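Local coordinates for peroxiredoxin 5 (Alvinella pompejana, PDB 2XHF), which probably reduces hydrogen peroxide and organic hydroperoxides as a thiol-dependent antioxidant enzyme of the peroxiredoxin family, built on a thioredoxin fold, at residues I14-I20 and N143-V148; I19-V23 and P35-F40; L24-D28 and R105-H111; I83-D87 and N130-R134; R134-M138 and S149-I154. All coordinates share one frame; numbering follows the deposited sequence.

Interaction 1. Residues I14-I20 and N143-V148; sequences IKVGDII and NKIRSV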
# COMPACT_ATOMS: atom_id res chain seq x y z
N ILE A 14 -11.15 -7.91 23.30
CA ILE A 14 -10.54 -6.76 23.94
C ILE A 14 -11.40 -6.37 25.14
O ILE A 14 -12.60 -6.67 25.17
CB ILE A 14 -10.44 -5.57 22.96
CG1 ILE A 14 -9.95 -6.05 21.58
CG2 ILE A 14 -9.51 -4.50 23.51
CD1 ILE A 14 -10.19 -5.05 20.47
N LYS A 15 -10.81 -5.71 26.13
CA LYS A 15 -11.55 -5.39 27.34
C LYS A 15 -10.98 -4.18 28.07
O LYS A 15 -9.76 -4.01 28.16
CB LYS A 15 -11.55 -6.61 28.27
CG LYS A 15 -12.46 -6.51 29.46
CD LYS A 15 -12.67 -7.89 30.09
CE LYS A 15 -11.35 -8.54 30.46
NZ LYS A 15 -11.53 -9.91 31.00
N VAL A 16 -11.85 -3.32 28.59
CA VAL A 16 -11.38 -2.15 29.34
C VAL A 16 -10.46 -2.58 30.49
O VAL A 16 -10.78 -3.48 31.24
CB VAL A 16 -12.55 -1.31 29.88
CG1 VAL A 16 -12.07 -0.29 30.90
CG2 VAL A 16 -13.25 -0.61 28.74
N GLY A 17 -9.31 -1.93 30.60
CA GLY A 17 -8.35 -2.24 31.64
C GLY A 17 -7.17 -3.04 31.11
O GLY A 17 -6.13 -3.10 31.76
N ASP A 18 -7.35 -3.67 29.96
CA ASP A 18 -6.28 -4.43 29.33
C ASP A 18 -5.14 -3.52 28.88
O ASP A 18 -5.36 -2.38 28.46
CB ASP A 18 -6.78 -5.20 28.10
CG ASP A 18 -7.71 -6.35 28.46
OD1 ASP A 18 -7.82 -6.69 29.66
OD2 ASP A 18 -8.31 -6.92 27.53
N ILE A 19 -3.91 -4.02 28.97
CA ILE A 19 -2.75 -3.37 28.37
C ILE A 19 -2.74 -3.76 26.89
O ILE A 19 -2.87 -4.93 26.54
CB ILE A 19 -1.44 -3.81 29.10
CG1 ILE A 19 -1.51 -3.44 30.59
CG2 ILE A 19 -0.23 -3.18 28.45
CD1 ILE A 19 -0.32 -3.83 31.39
N ILE A 20 -2.60 -2.78 26.00
CA ILE A 20 -2.56 -3.11 24.57
C ILE A 20 -1.33 -3.97 24.24
O ILE A 20 -0.31 -3.89 24.94
CB ILE A 20 -2.58 -1.83 23.66
CG1 ILE A 20 -1.28 -1.01 23.80
CG2 ILE A 20 -3.83 -0.97 23.95
CD1 ILE A 20 -1.22 0.22 22.88
N ASN A 143 -1.03 3.15 27.95
CA ASN A 143 -1.11 1.85 27.29
C ASN A 143 -2.19 0.90 27.76
O ASN A 143 -2.26 -0.24 27.29
CB ASN A 143 0.27 1.19 27.23
CG ASN A 143 1.18 1.96 26.35
OD1 ASN A 143 0.82 2.24 25.21
ND2 ASN A 143 2.35 2.36 26.85
N LYS A 144 -3.08 1.39 28.61
CA LYS A 144 -4.23 0.63 29.04
C LYS A 144 -5.48 1.12 28.30
O LYS A 144 -5.64 2.31 28.04
CB LYS A 144 -4.44 0.80 30.55
CG LYS A 144 -3.42 0.09 31.41
CD LYS A 144 -3.73 0.29 32.89
CE LYS A 144 -2.85 -0.58 33.78
NZ LYS A 144 -1.39 -0.37 33.52
N ILE A 145 -6.38 0.20 27.98
CA ILE A 145 -7.61 0.56 27.29
C ILE A 145 -8.60 1.15 28.28
O ILE A 145 -8.93 0.53 29.30
CB ILE A 145 -8.19 -0.67 26.56
CG1 ILE A 145 -7.22 -1.11 25.45
CG2 ILE A 145 -9.57 -0.37 25.99
CD1 ILE A 145 -7.57 -2.44 24.83
N ARG A 146 -9.04 2.38 28.02
CA ARG A 146 -10.07 3.03 28.85
C ARG A 146 -11.47 2.90 28.25
O ARG A 146 -12.45 2.92 28.98
CB ARG A 146 -9.76 4.51 29.05
CG ARG A 146 -8.63 4.84 29.98
CD ARG A 146 -8.57 6.36 30.14
NE ARG A 146 -8.50 6.80 31.53
CZ ARG A 146 -9.54 6.85 32.36
NH1 ARG A 146 -10.74 6.46 31.95
NH2 ARG A 146 -9.38 7.27 33.60
N SER A 147 -11.54 2.76 26.93
CA SER A 147 -12.80 2.65 26.21
C SER A 147 -12.59 1.97 24.86
O SER A 147 -11.57 2.18 24.23
CB SER A 147 -13.42 4.04 25.99
OG SER A 147 -14.64 3.95 25.31
N VAL A 148 -13.56 1.16 24.42
CA VAL A 148 -13.50 0.51 23.11
C VAL A 148 -14.80 0.63 22.34
O VAL A 148 -15.88 0.35 22.86
CB VAL A 148 -13.22 -0.99 23.22
CG1 VAL A 148 -12.86 -1.55 21.85
CG2 VAL A 148 -12.11 -1.25 24.20
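The outer strand 144-150 of the mixed sheet, in the thioredoxin-like fold of the peroxiredoxins, is met here by the N-terminal loop, whose residues 14-20 run along its first half and join it through a single bridge between Ile19 and Lys144. Three backbone hydrogen bonds do the joining: Gly17 N to Ile145 O (2.8 Å), Ile145 N to Asp18 O (2.8 Å) and Ile20 N to Asn143 O (2.9 Å). Ile145 thus spends both its amide and its carbonyl on the loop. A type II turn from Lys15 to Asp18 presents Gly17 N, and the positive phi of Gly17 (104°) is one that a side chain would hinder. Around these bonds the isoleucines pack. Ile145 points toward the loop, and its CG1 meets Ile20 CG2 at 3.7 Å. Ile20 sets CG1 between its backbone N and carbonyl carbon (chi1 67°), which carries CD1 across to Asn143 OD1, also 3.7 Å away, while CG2 is left for Ile145. Replacing Ile20 by an alanine would probably open a gap beside Ile145 CG1 and uncover Asn143 OD1 on the side of the lost CD1 methyl. The amide of Asn143 is further fixed by ND2, bonded to the carbonyl of His37. Val16 rests its two methyls on the carbonyl oxygens of Ile145 and Arg146, and Lys144 suits an exposed place, its CG near Ile19 CG1. Because the hydrogen bonds between 14-20 and 143-148 are all main-chain, the pairing probably tolerates varied side chains except at Gly17.

Interaction 2. Residues I19-V23 and P35-F40; sequences IIPDV and PIHDVF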
# COMPACT_ATOMS: atom_id res chain seq x y z
N ILE A 19 -3.91 -4.02 28.97
CA ILE A 19 -2.75 -3.37 28.37
C ILE A 19 -2.74 -3.76 26.89
O ILE A 19 -2.87 -4.93 26.54
CB ILE A 19 -1.44 -3.81 29.10
CG1 ILE A 19 -1.51 -3.44 30.59
CG2 ILE A 19 -0.23 -3.18 28.45
CD1 ILE A 19 -0.32 -3.83 31.39
N ILE A 20 -2.60 -2.78 26.00
CA ILE A 20 -2.56 -3.11 24.57
C ILE A 20 -1.33 -3.97 24.24
O ILE A 20 -0.31 -3.89 24.94
CB ILE A 20 -2.58 -1.83 23.66
CG1 ILE A 20 -1.28 -1.01 23.80
CG2 ILE A 20 -3.83 -0.97 23.95
CD1 ILE A 20 -1.22 0.22 22.88
N PRO A 21 -1.43 -4.79 23.19
CA PRO A 21 -0.28 -5.63 22.80
C PRO A 21 0.97 -4.80 22.60
O PRO A 21 0.93 -3.74 21.97
CB PRO A 21 -0.73 -6.26 21.48
CG PRO A 21 -2.21 -6.29 21.58
CD PRO A 21 -2.59 -5.03 22.31
N ASP A 22 2.07 -5.31 23.13
CA ASP A 22 3.35 -4.65 23.15
C ASP A 22 4.12 -5.16 21.94
O ASP A 22 4.97 -6.03 22.05
CB ASP A 22 4.04 -5.06 24.48
CG ASP A 22 5.30 -4.27 24.79
OD1 ASP A 22 5.64 -3.28 24.09
OD2 ASP A 22 5.93 -4.65 25.82
N VAL A 23 3.79 -4.64 20.76
CA VAL A 23 4.45 -5.09 19.54
C VAL A 23 5.02 -3.90 18.77
O VAL A 23 4.64 -2.75 18.99
CB VAL A 23 3.52 -5.88 18.63
CG1 VAL A 23 2.73 -6.93 19.41
CG2 VAL A 23 2.62 -4.98 17.93
N PRO A 35 8.17 0.00 19.65
CA PRO A 35 6.97 -0.55 20.28
C PRO A 35 5.85 0.46 20.27
O PRO A 35 6.04 1.65 20.54
CB PRO A 35 7.42 -0.78 21.74
CG PRO A 35 8.91 -0.88 21.67
CD PRO A 35 9.33 0.04 20.56
N ILE A 36 4.65 -0.00 19.97
CA ILE A 36 3.50 0.89 20.01
C ILE A 36 3.32 1.50 21.41
O ILE A 36 2.77 2.60 21.54
CB ILE A 36 2.23 0.20 19.51
CG1 ILE A 36 1.13 1.24 19.25
CG2 ILE A 36 1.76 -0.92 20.42
CD1 ILE A 36 -0.09 0.67 18.54
N HIS A 37 3.77 0.80 22.44
CA HIS A 37 3.74 1.38 23.79
C HIS A 37 4.43 2.73 23.90
O HIS A 37 4.10 3.53 24.79
CB HIS A 37 4.33 0.41 24.80
CG HIS A 37 3.38 -0.65 25.23
ND1 HIS A 37 3.52 -1.34 26.41
CD2 HIS A 37 2.25 -1.13 24.64
CE1 HIS A 37 2.53 -2.21 26.53
NE2 HIS A 37 1.75 -2.10 25.48
N ASP A 38 5.40 3.01 23.02
CA ASP A 38 6.05 4.32 23.06
C ASP A 38 5.07 5.44 22.80
O ASP A 38 5.25 6.55 23.27
CB ASP A 38 7.16 4.44 22.01
CG ASP A 38 8.37 3.57 22.31
OD1 ASP A 38 8.48 2.97 23.40
OD2 ASP A 38 9.26 3.54 21.42
N VAL A 39 4.03 5.16 22.02
CA VAL A 39 3.13 6.23 21.59
C VAL A 39 2.27 6.71 22.76
O VAL A 39 2.00 7.91 22.88
CB VAL A 39 2.24 5.74 20.42
CG1 VAL A 39 1.25 6.82 20.00
CG2 VAL A 39 3.11 5.31 19.24
N PHE A 40 1.86 5.80 23.64
CA PHE A 40 0.91 6.14 24.70
C PHE A 40 1.49 6.02 26.11
O PHE A 40 0.78 6.20 27.08
CB PHE A 40 -0.38 5.30 24.57
CG PHE A 40 -1.03 5.40 23.23
CD1 PHE A 40 -1.81 6.50 22.91
CD2 PHE A 40 -0.88 4.38 22.31
CE1 PHE A 40 -2.43 6.60 21.67
CE2 PHE A 40 -1.48 4.48 21.05
CZ PHE A 40 -2.26 5.60 20.75
O HOH W 1 4.63 -1.94 22.29
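Two main chains come within hydrogen-bonding distance at one end, where Ile36 N donates to Val23 O at 2.9 Å (168° at the hydrogen), and from there they spread apart, so that a side chain, His37, makes the next link. Its NE2 donates to Ile20 O at 2.8 Å, the oxygen lying near the plane of the ring although the N-H arrives above the carbonyl plane. Over one ring face lies the Asp22 carboxylate, stacked with the two planes 7° apart, and Asp22 CB makes a CH-pi contact with the same ring. With CG anti to the backbone N (chi1 -169°), the carboxylate of Asp22 is carried over the imidazole; its OD1 also takes a bond from a water that accepts from His37 N. Ile19 CG2 comes obliquely to His37 CE1 at 3.5 Å. A leucine in place of His37 would probably leave Ile20 O without its donor and the Asp22 carboxylate without a polar ring beneath it. On the buried side Ile20 CD1 packs on Ile36 CG2 (4.0 Å) and on Phe40. In this thioredoxin-like fold the short, weakly bonded helical turn about 37-40, which follows strand 33-35, is thus fastened to the loop leading into strand 24-26, that strand's partner in the small antiparallel sheet.

Interaction 3. Residues L24-D28 and R105-H111; sequences LVYED and RMLADMH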
# COMPACT_ATOMS: atom_id res chain seq x y z
N LEU A 24 5.98 -4.20 17.90
CA LEU A 24 6.60 -3.19 17.05
C LEU A 24 5.67 -2.74 15.94
O LEU A 24 5.00 -3.56 15.29
CB LEU A 24 7.86 -3.77 16.41
CG LEU A 24 9.07 -4.01 17.30
CD1 LEU A 24 10.19 -4.55 16.45
CD2 LEU A 24 9.49 -2.72 18.00
N VAL A 25 5.62 -1.43 15.73
CA VAL A 25 4.96 -0.87 14.57
C VAL A 25 5.94 0.01 13.84
O VAL A 25 7.04 0.30 14.32
CB VAL A 25 3.67 -0.10 14.94
CG1 VAL A 25 2.66 -1.04 15.55
CG2 VAL A 25 4.00 1.03 15.90
N TYR A 26 5.57 0.39 12.62
CA TYR A 26 6.47 1.12 11.74
C TYR A 26 5.86 2.47 11.42
O TYR A 26 4.64 2.64 11.43
CB TYR A 26 6.69 0.31 10.45
CG TYR A 26 7.28 -1.03 10.72
CD1 TYR A 26 6.49 -2.08 11.20
CD2 TYR A 26 8.63 -1.26 10.51
CE1 TYR A 26 7.05 -3.31 11.47
CE2 TYR A 26 9.19 -2.48 10.78
CZ TYR A 26 8.40 -3.50 11.26
OH TYR A 26 8.97 -4.73 11.52
N GLU A 27 6.70 3.46 11.16
CA GLU A 27 6.21 4.78 10.82
C GLU A 27 7.18 5.39 9.82
O GLU A 27 8.40 5.34 10.04
CB GLU A 27 6.12 5.64 12.08
CG GLU A 27 5.45 6.98 11.89
CD GLU A 27 5.35 7.77 13.19
OE1 GLU A 27 6.08 7.45 14.15
OE2 GLU A 27 4.54 8.71 13.23
N ASP A 28 6.65 5.88 8.71
CA ASP A 28 7.42 6.54 7.63
C ASP A 28 8.27 5.61 6.76
O ASP A 28 8.08 5.54 5.54
CB ASP A 28 8.27 7.69 8.17
CG ASP A 28 7.45 8.79 8.80
OD1 ASP A 28 6.56 9.32 8.10
OD2 ASP A 28 7.67 9.12 9.98
N ARG A 105 -0.69 10.40 14.14
CA ARG A 105 0.42 9.49 13.92
C ARG A 105 -0.07 8.33 13.05
O ARG A 105 -1.05 7.68 13.37
CB ARG A 105 0.92 8.97 15.26
CG ARG A 105 1.42 10.04 16.23
CD ARG A 105 2.80 10.58 15.84
NE ARG A 105 3.82 9.54 15.86
CZ ARG A 105 4.39 9.06 16.96
NH1 ARG A 105 4.09 9.53 18.17
NH2 ARG A 105 5.29 8.11 16.83
N MET A 106 0.66 8.07 11.97
CA MET A 106 0.28 7.05 11.01
C MET A 106 1.13 5.83 11.24
O MET A 106 2.30 5.79 10.84
CB MET A 106 0.43 7.58 9.58
CG MET A 106 -0.55 8.69 9.27
SD MET A 106 -2.17 7.98 8.86
CE MET A 106 -3.25 9.40 9.03
N LEU A 107 0.54 4.84 11.90
CA LEU A 107 1.22 3.65 12.32
C LEU A 107 0.93 2.48 11.37
O LEU A 107 -0.21 2.12 11.14
CB LEU A 107 0.83 3.27 13.75
CG LEU A 107 1.00 4.37 14.80
CD1 LEU A 107 0.57 3.83 16.14
CD2 LEU A 107 2.43 4.89 14.84
N ALA A 108 1.99 1.91 10.84
CA ALA A 108 1.90 0.79 9.91
C ALA A 108 2.13 -0.52 10.64
O ALA A 108 3.24 -0.79 11.09
CB ALA A 108 2.90 0.96 8.79
N ASP A 109 1.06 -1.28 10.82
CA ASP A 109 1.12 -2.63 11.40
C ASP A 109 1.48 -3.60 10.28
O ASP A 109 0.66 -4.42 9.83
CB ASP A 109 -0.25 -2.97 11.98
CG ASP A 109 -0.25 -4.30 12.72
OD1 ASP A 109 0.82 -4.72 13.21
OD2 ASP A 109 -1.34 -4.93 12.81
N MET A 110 2.71 -3.47 9.81
CA MET A 110 3.05 -3.99 8.49
C MET A 110 2.90 -5.50 8.35
O MET A 110 2.54 -5.99 7.28
CB MET A 110 4.48 -3.57 8.15
CG MET A 110 4.95 -4.09 6.82
SD MET A 110 6.49 -3.32 6.34
CE MET A 110 7.56 -3.81 7.61
N HIS A 111 3.22 -6.23 9.42
CA HIS A 111 3.12 -7.68 9.40
C HIS A 111 1.77 -8.16 9.92
O HIS A 111 1.52 -9.36 10.01
CB HIS A 111 4.22 -8.30 10.28
CG HIS A 111 5.59 -7.84 9.93
ND1 HIS A 111 6.23 -8.23 8.77
CD2 HIS A 111 6.44 -7.00 10.57
CE1 HIS A 111 7.43 -7.67 8.73
NE2 HIS A 111 7.58 -6.92 9.80
O HOH W 2 3.00 9.66 11.29
O HOH W 3 3.79 6.35 8.56
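Strand 24-26 of the small antiparallel sheet meets strand 105-108, an outermost strand of the main mixed sheet, at Tyr26 and Ala108, which form a single antiparallel hydrogen-bonded pair. Tyr26 N gives to Ala108 O at 3.0 Å, and Ala108 N gives back to Tyr26 O at 2.8 Å. The strands run at 116° to each other, which fits a junction between two sheets better than a continued ladder. The packing is closest around the tyrosine. Met110 CE stands over the centre of the ring, 3.7 Å from its centroid and almost on the normal, with SD farther out above the same face: a Met-aromatic contact. Extended as far as SD and turned only at chi3 (61°), the methionine chain brings its terminal methyl down onto the ring, while Ala108 O lies at the ring's edge. The small side chain of Ala108 suits its place, since its CB lies close to both Tyr26 O and Tyr26 CB. At the hydroxyl end His111 turns its own edge toward Tyr26 OH, and Met110 and His111 also pack on Leu128 and Ser125 of the second subunit. Toward the other end the backbones are looser and bridged by water: one links Glu27 OE2 with Met106 N, and another links Asp28 N with Met106 O. The side chains hold more firmly there. Partly exposed Arg105 probably offsets the charge of buried Glu27, meeting it side-on: Arg105 NE reaches Glu27 OE2 and Arg105 NH2 reaches Glu27 OE1, each at 2.9 Å and on the syn side, with carboxylate and guanidinium 15° from coplanar.

Interaction 4. Residues I83-D87 and N130-R134; sequences IAVND and NNRSR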
# COMPACT_ATOMS: atom_id res chain seq x y z
N ILE A 83 -3.95 3.31 12.75
CA ILE A 83 -3.17 2.12 12.47
C ILE A 83 -3.82 1.32 11.34
O ILE A 83 -5.05 1.18 11.28
CB ILE A 83 -2.97 1.26 13.74
CG1 ILE A 83 -1.98 0.15 13.52
CG2 ILE A 83 -4.28 0.73 14.30
CD1 ILE A 83 -1.33 -0.34 14.85
N ALA A 84 -2.99 0.80 10.45
CA ALA A 84 -3.45 -0.03 9.35
C ALA A 84 -2.41 -1.07 9.01
O ALA A 84 -1.22 -0.86 9.21
CB ALA A 84 -3.70 0.82 8.14
N VAL A 85 -2.86 -2.18 8.43
CA VAL A 85 -1.97 -3.20 7.94
C VAL A 85 -1.56 -2.76 6.53
O VAL A 85 -2.25 -3.04 5.53
CB VAL A 85 -2.63 -4.59 7.99
CG1 VAL A 85 -1.68 -5.66 7.47
CG2 VAL A 85 -3.09 -4.93 9.42
N ASN A 86 -0.41 -2.10 6.48
CA ASN A 86 0.21 -1.55 5.27
C ASN A 86 1.69 -1.41 5.56
O ASN A 86 2.10 -1.35 6.73
CB ASN A 86 -0.31 -0.16 4.92
CG ASN A 86 -1.60 -0.19 4.13
OD1 ASN A 86 -2.64 0.20 4.63
ND2 ASN A 86 -1.54 -0.63 2.87
N ASP A 87 2.49 -1.29 4.51
CA ASP A 87 3.88 -0.91 4.68
C ASP A 87 3.93 0.60 4.99
O ASP A 87 3.02 1.35 4.63
CB ASP A 87 4.74 -1.31 3.47
CG ASP A 87 4.52 -0.42 2.25
OD1 ASP A 87 3.98 -0.90 1.22
OD2 ASP A 87 4.90 0.78 2.32
N ASN A 130 -4.27 -9.74 1.57
CA ASN A 130 -3.91 -10.18 2.90
C ASN A 130 -5.01 -9.76 3.87
O ASN A 130 -5.98 -9.08 3.47
CB ASN A 130 -2.55 -9.61 3.31
CG ASN A 130 -2.56 -8.08 3.42
OD1 ASN A 130 -3.35 -7.40 2.78
ND2 ASN A 130 -1.61 -7.54 4.19
N ASN A 131 -4.88 -10.15 5.14
CA ASN A 131 -5.87 -9.85 6.15
C ASN A 131 -5.55 -8.51 6.78
O ASN A 131 -4.44 -8.27 7.25
CB ASN A 131 -5.89 -10.93 7.22
CG ASN A 131 -6.48 -12.22 6.72
OD1 ASN A 131 -7.03 -12.28 5.63
ND2 ASN A 131 -6.38 -13.26 7.53
N ARG A 132 -6.54 -7.64 6.76
CA ARG A 132 -6.39 -6.30 7.27
C ARG A 132 -7.07 -6.26 8.62
O ARG A 132 -7.48 -7.27 9.16
CB ARG A 132 -7.01 -5.31 6.31
CG ARG A 132 -6.41 -5.38 4.90
CD ARG A 132 -4.92 -4.99 4.89
NE ARG A 132 -4.37 -4.97 3.54
CZ ARG A 132 -4.40 -3.92 2.71
NH1 ARG A 132 -4.89 -2.76 3.11
NH2 ARG A 132 -3.88 -4.02 1.50
N SER A 133 -7.16 -5.07 9.19
CA SER A 133 -7.82 -4.91 10.47
C SER A 133 -9.27 -4.51 10.29
O SER A 133 -9.58 -3.70 9.42
CB SER A 133 -7.14 -3.81 11.27
OG SER A 133 -7.68 -3.72 12.59
N ARG A 134 -10.12 -5.01 11.17
CA ARG A 134 -11.45 -4.46 11.35
C ARG A 134 -11.32 -3.08 11.93
O ARG A 134 -10.28 -2.75 12.51
CB ARG A 134 -12.26 -5.30 12.34
CG ARG A 134 -12.49 -6.73 11.89
CD ARG A 134 -13.42 -7.49 12.83
NE ARG A 134 -13.29 -8.92 12.61
CZ ARG A 134 -13.94 -9.62 11.68
NH1 ARG A 134 -14.79 -9.03 10.85
NH2 ARG A 134 -13.72 -10.93 11.58
O HOH W 4 -5.77 -2.55 8.24
O HOH W 5 -0.93 -4.64 3.74
O HOH W 6 -4.19 -0.51 1.36
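Val85 O takes a 2.7 Å hydrogen bond from a water O and also lies over one face of the Arg132 guanidinium, with Arg132 CD 3.4 Å from it. Arg132 is held in this position by Asn130, whose OD1 accepts from Arg132 NE at 2.7 Å in a straight bond (171°) lying in the guanidinium plane. No direct hydrogen bond joins residues 83-87 to 130-134; three waters do so instead. One takes the N-H of both Val85 and Ser133, the one bound to Val85 O accepts from Asn130 ND2, and a third accepts from Asn86 ND2 and Arg132 NH1, while Asn86 OD1 accepts from Ala53 N. Val85 supplies the apolar part. With CG1 anti to the backbone N (chi1 180°), that methyl meets Asn130 ND2 and Asn131 O, both at 3.8 Å, while CG2 faces Ser133 N. A compact branched residue suits this buried place among backbone groups. Arg132 NH1 also binds Val51 O, and NH2 forms a salt bridge with Asp87 of the second subunit, a pairing made in both directions. The contact therefore lies at the dimer interface, where the chain leaving strand 79-84 toward helix 88-98 passes the loop between helix 125-128 and strand 136-141, with Thr115 of helix 113-118 packed on both Val85 and Ser133.

Interaction 5. Residues R134-M138 and S149-I154; sequences RRYAM and STEPDI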
# COMPACT_ATOMS: atom_id res chain seq x y z
N ARG A 134 -10.12 -5.01 11.17
CA ARG A 134 -11.45 -4.46 11.35
C ARG A 134 -11.32 -3.08 11.93
O ARG A 134 -10.28 -2.75 12.51
CB ARG A 134 -12.26 -5.30 12.34
CG ARG A 134 -12.49 -6.73 11.89
CD ARG A 134 -13.42 -7.49 12.83
NE ARG A 134 -13.29 -8.92 12.61
CZ ARG A 134 -13.94 -9.62 11.68
NH1 ARG A 134 -14.79 -9.03 10.85
NH2 ARG A 134 -13.72 -10.93 11.58
N ARG A 135 -12.37 -2.28 11.82
CA ARG A 135 -12.39 -0.93 12.33
C ARG A 135 -12.74 -0.89 13.81
O ARG A 135 -13.74 -1.49 14.24
CB ARG A 135 -13.37 -0.06 11.53
CG ARG A 135 -12.98 0.15 10.07
CD ARG A 135 -13.87 1.17 9.41
NE ARG A 135 -15.11 0.56 8.94
CZ ARG A 135 -15.29 0.08 7.71
NH1 ARG A 135 -14.32 0.15 6.80
NH2 ARG A 135 -16.45 -0.47 7.37
N TYR A 136 -11.91 -0.19 14.57
CA TYR A 136 -12.19 0.11 15.97
C TYR A 136 -11.65 1.50 16.32
O TYR A 136 -10.87 2.10 15.58
CB TYR A 136 -11.58 -0.94 16.90
CG TYR A 136 -10.09 -1.10 16.72
CD1 TYR A 136 -9.21 -0.21 17.29
CD2 TYR A 136 -9.57 -2.13 15.94
CE1 TYR A 136 -7.85 -0.33 17.11
CE2 TYR A 136 -8.20 -2.25 15.75
CZ TYR A 136 -7.35 -1.35 16.34
OH TYR A 136 -6.00 -1.47 16.16
N ALA A 137 -12.06 2.01 17.47
CA ALA A 137 -11.49 3.22 18.04
C ALA A 137 -11.43 3.02 19.55
O ALA A 137 -12.41 2.62 20.16
CB ALA A 137 -12.32 4.44 17.69
N MET A 138 -10.27 3.30 20.14
CA MET A 138 -10.08 3.09 21.56
C MET A 138 -9.47 4.31 22.19
O MET A 138 -8.66 5.01 21.58
CB MET A 138 -9.14 1.91 21.78
CG MET A 138 -9.75 0.58 21.30
SD MET A 138 -8.69 -0.84 21.59
CE MET A 138 -7.13 -0.02 21.45
N SER A 149 -14.67 1.00 21.07
CA SER A 149 -15.79 1.14 20.16
C SER A 149 -15.52 0.44 18.82
O SER A 149 -14.36 0.35 18.37
CB SER A 149 -16.06 2.61 19.90
OG SER A 149 -16.16 3.31 21.12
N THR A 150 -16.60 -0.03 18.20
CA THR A 150 -16.57 -0.57 16.84
C THR A 150 -17.73 0.02 16.03
O THR A 150 -18.51 0.82 16.54
CB THR A 150 -16.69 -2.11 16.83
OG1 THR A 150 -17.84 -2.51 17.58
CG2 THR A 150 -15.43 -2.75 17.42
N GLU A 151 -17.84 -0.36 14.76
CA GLU A 151 -18.91 0.14 13.90
C GLU A 151 -20.25 0.05 14.63
O GLU A 151 -20.53 -0.96 15.26
CB GLU A 151 -18.96 -0.65 12.59
CG GLU A 151 -17.91 -0.26 11.56
CD GLU A 151 -18.31 0.98 10.75
OE1 GLU A 151 -19.09 1.81 11.26
OE2 GLU A 151 -17.84 1.11 9.60
N PRO A 152 -21.08 1.10 14.54
CA PRO A 152 -20.85 2.34 13.79
C PRO A 152 -20.28 3.47 14.65
O PRO A 152 -20.12 4.58 14.15
CB PRO A 152 -22.26 2.71 13.31
CG PRO A 152 -23.23 1.82 14.09
CD PRO A 152 -22.43 1.09 15.12
N ASP A 153 -19.99 3.19 15.92
CA ASP A 153 -19.51 4.21 16.85
C ASP A 153 -18.04 4.56 16.70
O ASP A 153 -17.32 4.66 17.70
CB ASP A 153 -19.71 3.73 18.29
CG ASP A 153 -21.17 3.64 18.67
OD1 ASP A 153 -21.80 2.60 18.38
OD2 ASP A 153 -21.67 4.61 19.27
N ILE A 154 -17.58 4.77 15.46
CA ILE A 154 -16.16 5.05 15.22
C ILE A 154 -15.98 6.41 14.55
O ILE A 154 -15.01 6.65 13.84
CB ILE A 154 -15.53 3.95 14.36
CG1 ILE A 154 -16.29 3.78 13.05
CG2 ILE A 154 -15.51 2.64 15.14
CD1 ILE A 154 -15.57 2.92 12.03
O HOH W 7 -15.95 -2.50 13.25
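Backbone bonds join Ala137 and Ser149 as an antiparallel hydrogen-bonded pair: Ala137 N gives to Ser149 O at 3.0 Å, and Ser149 N gives to Ala137 O at 2.9 Å. Next to them Tyr136 CA approaches Ser149 O at 3.2 Å in a CA-H...O contact. Toward the open end of the hairpin a water spans the strands instead, donating to Arg135 O and accepting from Glu151 N. These are the ends far from the turn of the beta hairpin formed by strands 136-141 and 144-150, the latter lying at the edge of the mixed sheet of the thioredoxin-like fold. The charged contact is a salt bridge between Arg135 and Glu151. Arg135 NE meets Glu151 OE2 at 2.9 Å on the anti side, and NH2 adds a weak bond to the same oxygen; with the two planes 86° apart, this is not a flat, two-oxygen grip. Bent at chi2 (-81°), the glutamate curls its carboxylate back to the arginine, and long charged chains suit this outer position. Apolar contacts complete the set. Ile154 CD1 lies 3.6 Å from Arg135 CD, and Ile154 CG2 lies 4.5 Å from Ala137 CB. Ala137, buried with Phe48 beside it, is small enough for Ile154 CG2 to come near the backbone, 4.2 Å from Ala137 N.

In the fold
Interactions 3 and 4 are the buried ones. They meet where strands 105-108 and 79-84 run side by side, with Asp109 N close to Ala84 O, and both reach the second subunit. Interactions 1, 2 and 5 are partly buried and touch no other chain. Interactions 1 and 5 use successive parts of strand 144-150, and Met138 of interaction 5 packs on Ile145 and Val148 of interaction 1. Interaction 2 shares Ile19 and Ile20 with interaction 1. Chemistry follows place: backbone pairing holds the sheet margins in 1, 3 and 5, a histidine bridges loop and helix in 2, and in 4 waters are the only hydrogen-bonded link between the two segments. The salt bridge of 3 holds a buried glutamate, whereas that of 5 lies nearer the surface.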